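Local structure of carbohydrate kinase, FGGY (Novosphingobium aromaticivorans, 3H6E) at residues P213-A216 and E217-L221; G300-E303 and I304-I308; L177-P180 and Q181-D184; L22-L25 and D26-L30. The protein probably acts as a sugar kinase, transferring a phosphate group from ATP to a carbohydrate, as other members of the FGGY kinase family do. All blocks are in the same frame, centred on the assembly; numbering follows the deposited sequence.

Interaction 1: residues P213-A216 and E217-L221; sequences PAIA and ERTGL
The carboxylate of Glu217 and the peptide groups that start at Pro213 and Ile215 are the flat groups of this helical turn. One water joins the first two: it donates to Glu217 OE1 at 2.7 Å and, weakly, to Pro213 O. The bend of the Glu217 side chain at chi2 (56°) folds the carboxylate back beside the helix, within range of that water. Pro213 O also receives Glu217 N, a backbone bond whose exact geometry is uncertain.

Two residues on, Ile215 O is met by three atoms of Thr219. Thr219 OG1 and Thr219 N both bond to it weakly, each at 3.3 Å, and Thr219 CG2 presses on the same oxygen at 3.1 Å. With OG1 held between its backbone N and carbonyl carbon (chi1 76°), Thr219 can also face down the chain, where Thr219 OG1 accepts Leu221 N at 3.1 Å. Arg218 CG comes against Ala214 O at 3.4 Å, and the methyl CB of Ala216 meets Leu221 O at 3.3 Å.

Ile215 packs on Leu160, Leu221 on Val69 and Leu211, and Ser62 OG of helix 50-63 bonds to Arg218 O. Gly220, with positive phi, takes the chain out of the helix, and the Thr219-Leu221 bond makes an ST turn at the C-terminal end of the short helix 213-219, which lies on the connection between the antiparallel strands 207-210 and 226-232.

Interaction 2: residues G300-E303 and I304-I308; sequences GGRE and IETLI
Thr306 grips Arg302 O twice, and this is the one place where a side chain joins the backbone bonding between these two helical turns. Thr306 OG1 donates to Arg302 O at 2.8 Å and Thr306 N to the same oxygen at 3.1 Å, from opposite faces of the carbonyl plane. The hydroxyl gets there because OG1 stands beside its own backbone N (chi1 -51°), which turns it back along the helix.

Leu307 meets the next carbonyl in two ways: its N bonds to Glu303 O at 3.1 Å, while its methyl CD2 is modelled 3.0 Å from Glu303 O with a nearly eclipsed chi2 (-23°), so this close approach is strained. A turn earlier, Ile304 N donates to Gly300 O almost straight (177°), and Ile304 CG1 lies 3.5 Å from Gly300 O. These bonds from residue i+4 to residue i are those of a regular alpha-helix, 300-308, which starts just after strand 292-298 in the C-terminal FGGY domain. It begins with two glycines, Gly300 and Gly301; Glu305 CB lies 3.4 Å from Gly301 O.

Further out, the buried carboxylate of Glu303 turns from the helix into the protein. Its OE1 is held by Tyr373 OH of helix 363-384 and by Leu342 N, with a weak third bond from Thr341 OG1. Ile304 packs on Ala374 of that helix and on Phe397, whereas Thr306 and Leu307 both rest against Leu342.

Interaction 3: residues L177-P180 and Q181-D184; sequences LWDP and QDGD
Asp179 and Asp184 form an antiparallel hydrogen-bonded pair that closes the tight turn between them. Asp179 N donates to Asp184 O at 2.7 Å, and Asp179 O takes two donors in return, Gly183 N at 2.6 Å and Asp184 N at a longer 3.3 Å. Because Gly183 and Asp184 both face Asp179, the strand carries a G1 beta bulge, and the positive phi of Gly183 suits that position. Gly183 N also makes a weak bond to Pro180 O.

The side-chain hydrogen bond across the turn is that of Asp179. With CG anti to its backbone N (chi1 -173°), its carboxylate swings over the turn, and OD1 accepts Asp182 N at 3.1 Å from well above the carboxylate plane (65° out of it). Asp182 CB packs 3.2 Å from Asp179 CG. The two carboxylates, their planes 68° apart, bring Asp179 OD2 and Asp182 OD2 to 3.9 Å; the salt bridge from Asp179 OD2 to Arg117 probably offsets this repulsion. Asp184 OD2 is likewise paired with Lys190.

The aromatic contact belongs to Trp178. Asp184 O lies over one face of its indole, 3.2 Å above the plane and toward the rim, while Gly183 C approaches Trp178 CZ2 obliquely.

Around the turn, Trp178 meets Phe185 edge-to-face and touches Val168 and Leu171 of helix 168-171. Trp178 and Pro180 also press on Val286 and Val284 of strand 282-286, so the small hairpin of strands 178-179 and 184-185 lies against an outermost strand of the second large sheet.

Interaction 4: residues L22-L25 and D26-L30; sequences LWDL and DGRML
Asp24 has its CG lodged between the backbone N and the carbonyl carbon (chi1 63°), and this folds its carboxylate back over the turn toward Asp26 and Arg28. Trp23 keeps CG beside its own backbone N (chi1 -57°), which lays the indole along the opposing strand over selenomethionine Met29.

Asp24 OD1 accepts Asp26 N and Arg28 N, each at 3.0 Å, from opposite faces of the carboxylate plane, so one oxygen ties together both flanks of Gly27. Gly27 N itself donates to Asp24 O at 2.7 Å. Asp24 N then bonds to Arg28 O, and further down the strands Leu30 N bonds to Leu22 O at 2.6 Å.

On the other side of the hairpin, Met29 CB sits 3.7 Å from the centroid of the Trp23 six-membered ring and only 4° off its normal, a CH-pi contact. The selenium lies obliquely at 4.8 Å from that centroid, in a Met-aromatic arrangement. Trp23 NE1 has its own partner, Ser21 OG. Leu22 CD2 and Leu30 CD1 touch at 4.1 Å on the side away from the indole.

A type I turn from Asp24 to Gly27, the positive phi of Gly27 and the non-hydrogen-bonded pair Trp23-Met29 give the compact beta hairpin of strands 17-23 and 29-36, at one border of the six-stranded sheet of the actin-like ATPase fold.

All four contacts are local, within single continuous stretches, and each mixes buried with exposed residues. Interactions 1 and 2 are helical: the first is a short, weakly bonded helix with its exit turn and a water at its start, the second a regularly bonded helix whose buried glutamate ties it to its surroundings. Interactions 3 and 4 are hairpin turns in which an aspartate carboxylate accepts one backbone N-H in interaction 3 and two in interaction 4, and a tryptophan lies against the opposing strand. Interaction 4 lies within the six-stranded sheet, and interaction 1, centres about 22 Å apart, on the helix connecting two of its other strands; interaction 2 lies across the chain's centre from interactions 1 and 3.

Interaction 1: residues P213-A216 and E217-L221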
loop_
_atom_site.group_PDB
_atom_site.type_symbol
_atom_site.label_atom_id
_atom_site.label_comp_id
_atom_site.label_asym_id
_atom_site.label_seq_id
_atom_site.Cartn_x
_atom_site.Cartn_y
_atom_site.Cartn_z
ATOM N N PRO A 213 29.301 -12.980 5.580
ATOM C CA PRO A 213 29.943 -14.298 5.626
ATOM C C PRO A 213 29.289 -15.202 6.665
ATOM O O PRO A 213 28.888 -16.322 6.341
ATOM C CB PRO A 213 31.382 -13.969 6.033
ATOM C CG PRO A 213 31.599 -12.581 5.538
ATOM C CD PRO A 213 30.277 -11.881 5.690
ATOM N N ALA A 214 29.174 -14.715 7.897
ATOM C CA ALA A 214 28.555 -15.490 8.968
ATOM C C ALA A 214 27.140 -15.914 8.605
ATOM O O ALA A 214 26.625 -16.893 9.141
ATOM C CB ALA A 214 28.552 -14.701 10.265
ATOM N N ILE A 215 26.515 -15.175 7.694
ATOM C CA ILE A 215 25.167 -15.503 7.238
ATOM C C ILE A 215 25.177 -16.434 6.029
ATOM O O ILE A 215 24.435 -17.415 5.989
ATOM C CB ILE A 215 24.339 -14.241 6.927
ATOM C CG1 ILE A 215 23.655 -13.741 8.197
ATOM C CG2 ILE A 215 23.297 -14.528 5.860
ATOM C CD1 ILE A 215 22.531 -12.775 7.938
ATOM N N ALA A 216 26.020 -16.126 5.049
ATOM C CA ALA A 216 26.176 -16.984 3.880
ATOM C C ALA A 216 26.426 -18.412 4.339
ATOM O O ALA A 216 26.097 -19.373 3.644
ATOM C CB ALA A 216 27.326 -16.495 3.011
ATOM N N GLU A 217 27.001 -18.533 5.532
ATOM C CA GLU A 217 27.364 -19.822 6.097
ATOM C C GLU A 217 26.147 -20.670 6.446
ATOM O O GLU A 217 25.838 -21.647 5.765
ATOM C CB GLU A 217 28.222 -19.621 7.348
ATOM C CG GLU A 217 29.106 -20.808 7.671
ATOM C CD GLU A 217 29.998 -21.184 6.504
ATOM O OE1 GLU A 217 30.306 -20.292 5.684
ATOM O OE2 GLU A 217 30.386 -22.368 6.404
ATOM N N ARG A 218 25.463 -20.285 7.516
ATOM C CA ARG A 218 24.373 -21.084 8.064
ATOM C C ARG A 218 23.146 -21.175 7.155
ATOM O O ARG A 218 22.176 -21.861 7.482
ATOM C CB ARG A 218 23.973 -20.553 9.438
ATOM C CG ARG A 218 24.023 -19.046 9.542
ATOM C CD ARG A 218 22.732 -18.497 10.125
ATOM N NE ARG A 218 22.298 -19.200 11.332
ATOM C CZ ARG A 218 21.496 -20.262 11.338
ATOM N NH1 ARG A 218 21.044 -20.769 10.198
ATOM N NH2 ARG A 218 21.149 -20.825 12.487
ATOM N N THR A 219 23.183 -20.482 6.021
ATOM C CA THR A 219 22.127 -20.617 5.025
ATOM C C THR A 219 22.640 -21.439 3.855
ATOM O O THR A 219 21.863 -21.945 3.044
ATOM C CB THR A 219 21.651 -19.254 4.497
ATOM O OG1 THR A 219 22.617 -18.733 3.576
ATOM C CG2 THR A 219 21.457 -18.275 5.643
ATOM N N GLY A 220 23.960 -21.568 3.773
ATOM C CA GLY A 220 24.584 -22.317 2.701
ATOM C C GLY A 220 24.465 -21.599 1.373
ATOM O O GLY A 220 24.635 -22.201 0.312
ATOM N N LEU A 221 24.158 -20.307 1.430
ATOM C CA LEU A 221 24.115 -19.477 0.234
ATOM C C LEU A 221 25.503 -18.913 -0.050
ATOM O O LEU A 221 26.308 -18.737 0.864
ATOM C CB LEU A 221 23.103 -18.340 0.397
ATOM C CG LEU A 221 21.623 -18.727 0.433
ATOM C CD1 LEU A 221 20.774 -17.532 0.817
ATOM C CD2 LEU A 221 21.176 -19.296 -0.909
HETATM O O HOH W 1 31.198 -18.267 7.189
#

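Interaction 2: residues G300-E303 and I304-I308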
loop_
_atom_site.group_PDB
_atom_site.type_symbol
_atom_site.label_atom_id
_atom_site.label_comp_id
_atom_site.label_asym_id
_atom_site.label_seq_id
_atom_site.Cartn_x
_atom_site.Cartn_y
_atom_site.Cartn_z
ATOM N N GLY A 300 -13.852 1.588 1.044
ATOM C CA GLY A 300 -14.836 0.948 0.194
ATOM C C GLY A 300 -15.339 -0.381 0.709
ATOM O O GLY A 300 -16.537 -0.549 0.922
ATOM N N GLY A 301 -14.427 -1.327 0.908
ATOM C CA GLY A 301 -14.792 -2.669 1.329
ATOM C C GLY A 301 -15.580 -2.711 2.623
ATOM O O GLY A 301 -16.425 -3.584 2.817
ATOM N N ARG A 302 -15.305 -1.764 3.511
ATOM C CA ARG A 302 -15.975 -1.711 4.803
ATOM C C ARG A 302 -17.431 -1.280 4.656
ATOM O O ARG A 302 -18.313 -1.778 5.358
ATOM C CB ARG A 302 -15.240 -0.756 5.743
ATOM C CG ARG A 302 -16.049 -0.350 6.961
ATOM C CD ARG A 302 -16.329 -1.536 7.866
ATOM N NE ARG A 302 -15.113 -2.044 8.496
ATOM C CZ ARG A 302 -14.638 -1.609 9.660
ATOM N NH1 ARG A 302 -15.279 -0.656 10.327
ATOM N NH2 ARG A 302 -13.525 -2.131 10.160
ATOM N N GLU A 303 -17.680 -0.352 3.738
ATOM C CA GLU A 303 -19.032 0.151 3.524
ATOM C C GLU A 303 -19.887 -0.902 2.834
ATOM O O GLU A 303 -21.022 -1.162 3.234
ATOM C CB GLU A 303 -18.997 1.439 2.705
ATOM C CG GLU A 303 -17.939 2.427 3.179
ATOM C CD GLU A 303 -18.168 3.828 2.652
ATOM O OE1 GLU A 303 -19.337 4.265 2.621
ATOM O OE2 GLU A 303 -17.182 4.493 2.273
ATOM N N ILE A 304 -19.331 -1.512 1.797
ATOM C CA ILE A 304 -20.005 -2.599 1.109
ATOM C C ILE A 304 -20.424 -3.690 2.100
ATOM O O ILE A 304 -21.554 -4.177 2.058
ATOM C CB ILE A 304 -19.113 -3.196 0.006
ATOM C CG1 ILE A 304 -18.926 -2.181 -1.129
ATOM C CG2 ILE A 304 -19.710 -4.491 -0.515
ATOM C CD1 ILE A 304 -18.095 -2.688 -2.300
ATOM N N GLU A 305 -19.511 -4.053 2.999
ATOM C CA GLU A 305 -19.769 -5.103 3.979
ATOM C C GLU A 305 -20.881 -4.713 4.944
ATOM O O GLU A 305 -21.638 -5.565 5.406
ATOM C CB GLU A 305 -18.503 -5.436 4.765
ATOM C CG GLU A 305 -18.603 -6.732 5.552
ATOM C CD GLU A 305 -17.726 -6.735 6.788
ATOM O OE1 GLU A 305 -16.704 -7.455 6.789
ATOM O OE2 GLU A 305 -18.058 -6.010 7.755
ATOM N N THR A 306 -20.968 -3.425 5.261
ATOM C CA THR A 306 -22.066 -2.941 6.082
ATOM C C THR A 306 -23.374 -3.261 5.371
ATOM O O THR A 306 -24.334 -3.719 5.990
ATOM C CB THR A 306 -21.978 -1.426 6.328
ATOM O OG1 THR A 306 -20.668 -1.087 6.801
ATOM C CG2 THR A 306 -23.016 -0.989 7.357
ATOM N N LEU A 307 -23.390 -3.034 4.059
ATOM C CA LEU A 307 -24.579 -3.258 3.239
ATOM C C LEU A 307 -24.962 -4.732 3.094
ATOM O O LEU A 307 -26.123 -5.091 3.258
ATOM C CB LEU A 307 -24.403 -2.643 1.846
ATOM C CG LEU A 307 -24.689 -1.153 1.635
ATOM C CD1 LEU A 307 -25.630 -0.637 2.712
ATOM C CD2 LEU A 307 -23.405 -0.341 1.598
ATOM N N ILE A 308 -23.994 -5.583 2.774
ATOM C CA ILE A 308 -24.285 -6.991 2.502
ATOM C C ILE A 308 -24.170 -7.887 3.741
ATOM O O ILE A 308 -24.468 -9.079 3.683
ATOM C CB ILE A 308 -23.436 -7.546 1.334
ATOM C CG1 ILE A 308 -21.958 -7.219 1.528
ATOM C CG2 ILE A 308 -23.924 -6.981 0.011
ATOM C CD1 ILE A 308 -21.215 -8.237 2.349
#

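Interaction 3: residues L177-P180 and Q181-D184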
loop_
_atom_site.group_PDB
_atom_site.type_symbol
_atom_site.label_atom_id
_atom_site.label_comp_id
_atom_site.label_asym_id
_atom_site.label_seq_id
_atom_site.Cartn_x
_atom_site.Cartn_y
_atom_site.Cartn_z
ATOM N N LEU A 177 8.162 12.394 7.892
ATOM C CA LEU A 177 9.604 12.595 7.759
ATOM C C LEU A 177 10.014 13.012 6.351
ATOM O O LEU A 177 11.195 13.237 6.091
ATOM C CB LEU A 177 10.367 11.320 8.132
ATOM C CG LEU A 177 9.936 10.519 9.363
ATOM C CD1 LEU A 177 11.057 9.586 9.773
ATOM C CD2 LEU A 177 9.562 11.434 10.519
ATOM N N TRP A 178 9.052 13.117 5.441
ATOM C CA TRP A 178 9.391 13.327 4.039
ATOM C C TRP A 178 8.713 14.517 3.365
ATOM O O TRP A 178 7.546 14.818 3.616
ATOM C CB TRP A 178 9.144 12.052 3.225
ATOM C CG TRP A 178 9.953 12.020 1.970
ATOM C CD1 TRP A 178 9.487 11.992 0.690
ATOM C CD2 TRP A 178 11.383 12.041 1.876
ATOM N NE1 TRP A 178 10.536 11.983 -0.194
ATOM C CE2 TRP A 178 11.711 12.018 0.508
ATOM C CE3 TRP A 178 12.415 12.081 2.819
ATOM C CZ2 TRP A 178 13.029 12.027 0.057
ATOM C CZ3 TRP A 178 13.721 12.090 2.371
ATOM C CH2 TRP A 178 14.019 12.062 1.000
ATOM N N ASP A 179 9.473 15.182 2.502
ATOM C CA ASP A 179 8.957 16.252 1.665
ATOM C C ASP A 179 8.910 15.735 0.233
ATOM O O ASP A 179 9.915 15.771 -0.481
ATOM C CB ASP A 179 9.866 17.478 1.763
ATOM C CG ASP A 179 9.303 18.690 1.043
ATOM O OD1 ASP A 179 8.497 18.522 0.102
ATOM O OD2 ASP A 179 9.678 19.820 1.419
ATOM N N PRO A 180 7.738 15.237 -0.187
ATOM C CA PRO A 180 7.581 14.581 -1.490
ATOM C C PRO A 180 8.008 15.470 -2.649
ATOM O O PRO A 180 8.880 15.082 -3.421
ATOM C CB PRO A 180 6.079 14.297 -1.558
ATOM C CG PRO A 180 5.648 14.225 -0.138
ATOM C CD PRO A 180 6.485 15.240 0.583
ATOM N N GLN A 181 7.402 16.645 -2.768
ATOM C CA GLN A 181 7.758 17.569 -3.841
ATOM C C GLN A 181 9.252 17.884 -3.845
ATOM O O GLN A 181 9.901 17.840 -4.893
ATOM C CB GLN A 181 6.955 18.867 -3.735
ATOM C CG GLN A 181 5.506 18.728 -4.158
ATOM C CD GLN A 181 5.355 18.310 -5.608
ATOM O OE1 GLN A 181 4.326 17.763 -6.001
ATOM N NE2 GLN A 181 6.383 18.564 -6.412
ATOM N N ASP A 182 9.792 18.192 -2.668
ATOM C CA ASP A 182 11.194 18.572 -2.539
ATOM C C ASP A 182 12.145 17.387 -2.683
ATOM O O ASP A 182 13.310 17.559 -3.042
ATOM C CB ASP A 182 11.439 19.274 -1.204
ATOM C CG ASP A 182 12.697 20.111 -1.215
ATOM O OD1 ASP A 182 13.246 20.320 -2.323
ATOM O OD2 ASP A 182 13.132 20.559 -0.127
ATOM N N GLY A 183 11.649 16.189 -2.395
ATOM C CA GLY A 183 12.456 14.988 -2.504
ATOM C C GLY A 183 13.540 14.964 -1.447
ATOM O O GLY A 183 14.678 14.569 -1.706
ATOM N N ASP A 184 13.173 15.395 -0.246
ATOM C CA ASP A 184 14.111 15.514 0.861
ATOM C C ASP A 184 13.344 15.324 2.165
ATOM O O ASP A 184 12.115 15.292 2.165
ATOM C CB ASP A 184 14.779 16.894 0.836
ATOM C CG ASP A 184 16.089 16.935 1.612
ATOM O OD1 ASP A 184 16.351 16.004 2.405
ATOM O OD2 ASP A 184 16.863 17.898 1.423
#

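Interaction 4: residues L22-L25 and D26-L30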
loop_
_atom_site.group_PDB
_atom_site.type_symbol
_atom_site.label_atom_id
_atom_site.label_comp_id
_atom_site.label_asym_id
_atom_site.label_seq_id
_atom_site.Cartn_x
_atom_site.Cartn_y
_atom_site.Cartn_z
ATOM N N LEU A 22 11.144 -18.029 -3.737
ATOM C CA LEU A 22 12.249 -18.361 -4.629
ATOM C C LEU A 22 11.797 -18.325 -6.082
ATOM O O LEU A 22 10.863 -19.028 -6.462
ATOM C CB LEU A 22 12.793 -19.747 -4.296
ATOM C CG LEU A 22 13.953 -20.250 -5.155
ATOM C CD1 LEU A 22 15.260 -19.573 -4.758
ATOM C CD2 LEU A 22 14.069 -21.758 -5.038
ATOM N N TRP A 23 12.469 -17.515 -6.894
ATOM C CA TRP A 23 12.070 -17.320 -8.285
ATOM C C TRP A 23 13.192 -17.667 -9.259
ATOM O O TRP A 23 14.361 -17.740 -8.878
ATOM C CB TRP A 23 11.632 -15.870 -8.510
ATOM C CG TRP A 23 10.511 -15.433 -7.615
ATOM C CD1 TRP A 23 10.557 -15.268 -6.260
ATOM C CD2 TRP A 23 9.177 -15.094 -8.015
ATOM N NE1 TRP A 23 9.333 -14.858 -5.793
ATOM C CE2 TRP A 23 8.469 -14.740 -6.850
ATOM C CE3 TRP A 23 8.512 -15.058 -9.246
ATOM C CZ2 TRP A 23 7.131 -14.354 -6.877
ATOM C CZ3 TRP A 23 7.183 -14.675 -9.271
ATOM C CH2 TRP A 23 6.506 -14.329 -8.093
ATOM N N ASP A 24 12.831 -17.879 -10.521
ATOM C CA ASP A 24 13.824 -18.116 -11.565
ATOM C C ASP A 24 14.005 -16.879 -12.442
ATOM O O ASP A 24 13.203 -15.947 -12.394
ATOM C CB ASP A 24 13.468 -19.348 -12.409
ATOM C CG ASP A 24 12.155 -19.194 -13.157
ATOM O OD1 ASP A 24 11.814 -18.060 -13.554
ATOM O OD2 ASP A 24 11.466 -20.218 -13.358
ATOM N N LEU A 25 15.059 -16.884 -13.249
ATOM C CA LEU A 25 15.442 -15.720 -14.037
ATOM C C LEU A 25 14.396 -15.340 -15.081
ATOM O O LEU A 25 14.535 -14.325 -15.765
ATOM C CB LEU A 25 16.789 -15.973 -14.712
ATOM C CG LEU A 25 17.802 -16.702 -13.825
ATOM C CD1 LEU A 25 18.826 -17.453 -14.666
ATOM C CD2 LEU A 25 18.479 -15.740 -12.853
ATOM N N ASP A 26 13.353 -16.154 -15.202
ATOM C CA ASP A 26 12.252 -15.851 -16.112
ATOM C C ASP A 26 11.048 -15.289 -15.362
ATOM O O ASP A 26 9.993 -15.041 -15.950
ATOM C CB ASP A 26 11.856 -17.088 -16.920
ATOM C CG ASP A 26 12.777 -17.326 -18.108
ATOM O OD1 ASP A 26 13.518 -16.388 -18.483
ATOM O OD2 ASP A 26 12.755 -18.444 -18.669
ATOM N N GLY A 27 11.214 -15.090 -14.059
ATOM C CA GLY A 27 10.180 -14.488 -13.242
ATOM C C GLY A 27 9.011 -15.410 -12.955
ATOM O O GLY A 27 7.855 -14.988 -12.980
ATOM N N ARG A 28 9.313 -16.675 -12.687
ATOM C CA ARG A 28 8.294 -17.628 -12.267
ATOM C C ARG A 28 8.654 -18.162 -10.891
ATOM O O ARG A 28 9.816 -18.461 -10.616
ATOM C CB ARG A 28 8.165 -18.778 -13.267
ATOM C CG ARG A 28 7.060 -19.781 -12.934
ATOM C CD ARG A 28 5.663 -19.229 -13.237
ATOM N NE ARG A 28 4.654 -20.290 -13.240
ATOM C CZ ARG A 28 3.355 -20.099 -13.461
ATOM N NH1 ARG A 28 2.891 -18.879 -13.702
ATOM N NH2 ARG A 28 2.517 -21.131 -13.440
HETATM N N MSE A 29 7.651 -18.284 -10.031
HETATM C CA MSE A 29 7.869 -18.652 -8.641
HETATM C C MSE A 29 8.102 -20.146 -8.480
HETATM O O MSE A 29 7.265 -20.959 -8.872
HETATM C CB MSE A 29 6.668 -18.230 -7.801
HETATM C CG MSE A 29 6.916 -18.233 -6.312
HETATM SE SE MSE A 29 5.303 -17.699 -5.366
HETATM C CE MSE A 29 6.121 -16.689 -3.930
ATOM N N LEU A 30 9.237 -20.503 -7.888
ATOM C CA LEU A 30 9.604 -21.901 -7.707
ATOM C C LEU A 30 9.130 -22.438 -6.361
ATOM O O LEU A 30 8.866 -23.632 -6.218
ATOM C CB LEU A 30 11.118 -22.068 -7.822
ATOM C CG LEU A 30 11.757 -21.401 -9.041
ATOM C CD1 LEU A 30 13.275 -21.559 -9.018
ATOM C CD2 LEU A 30 11.168 -21.955 -10.328
#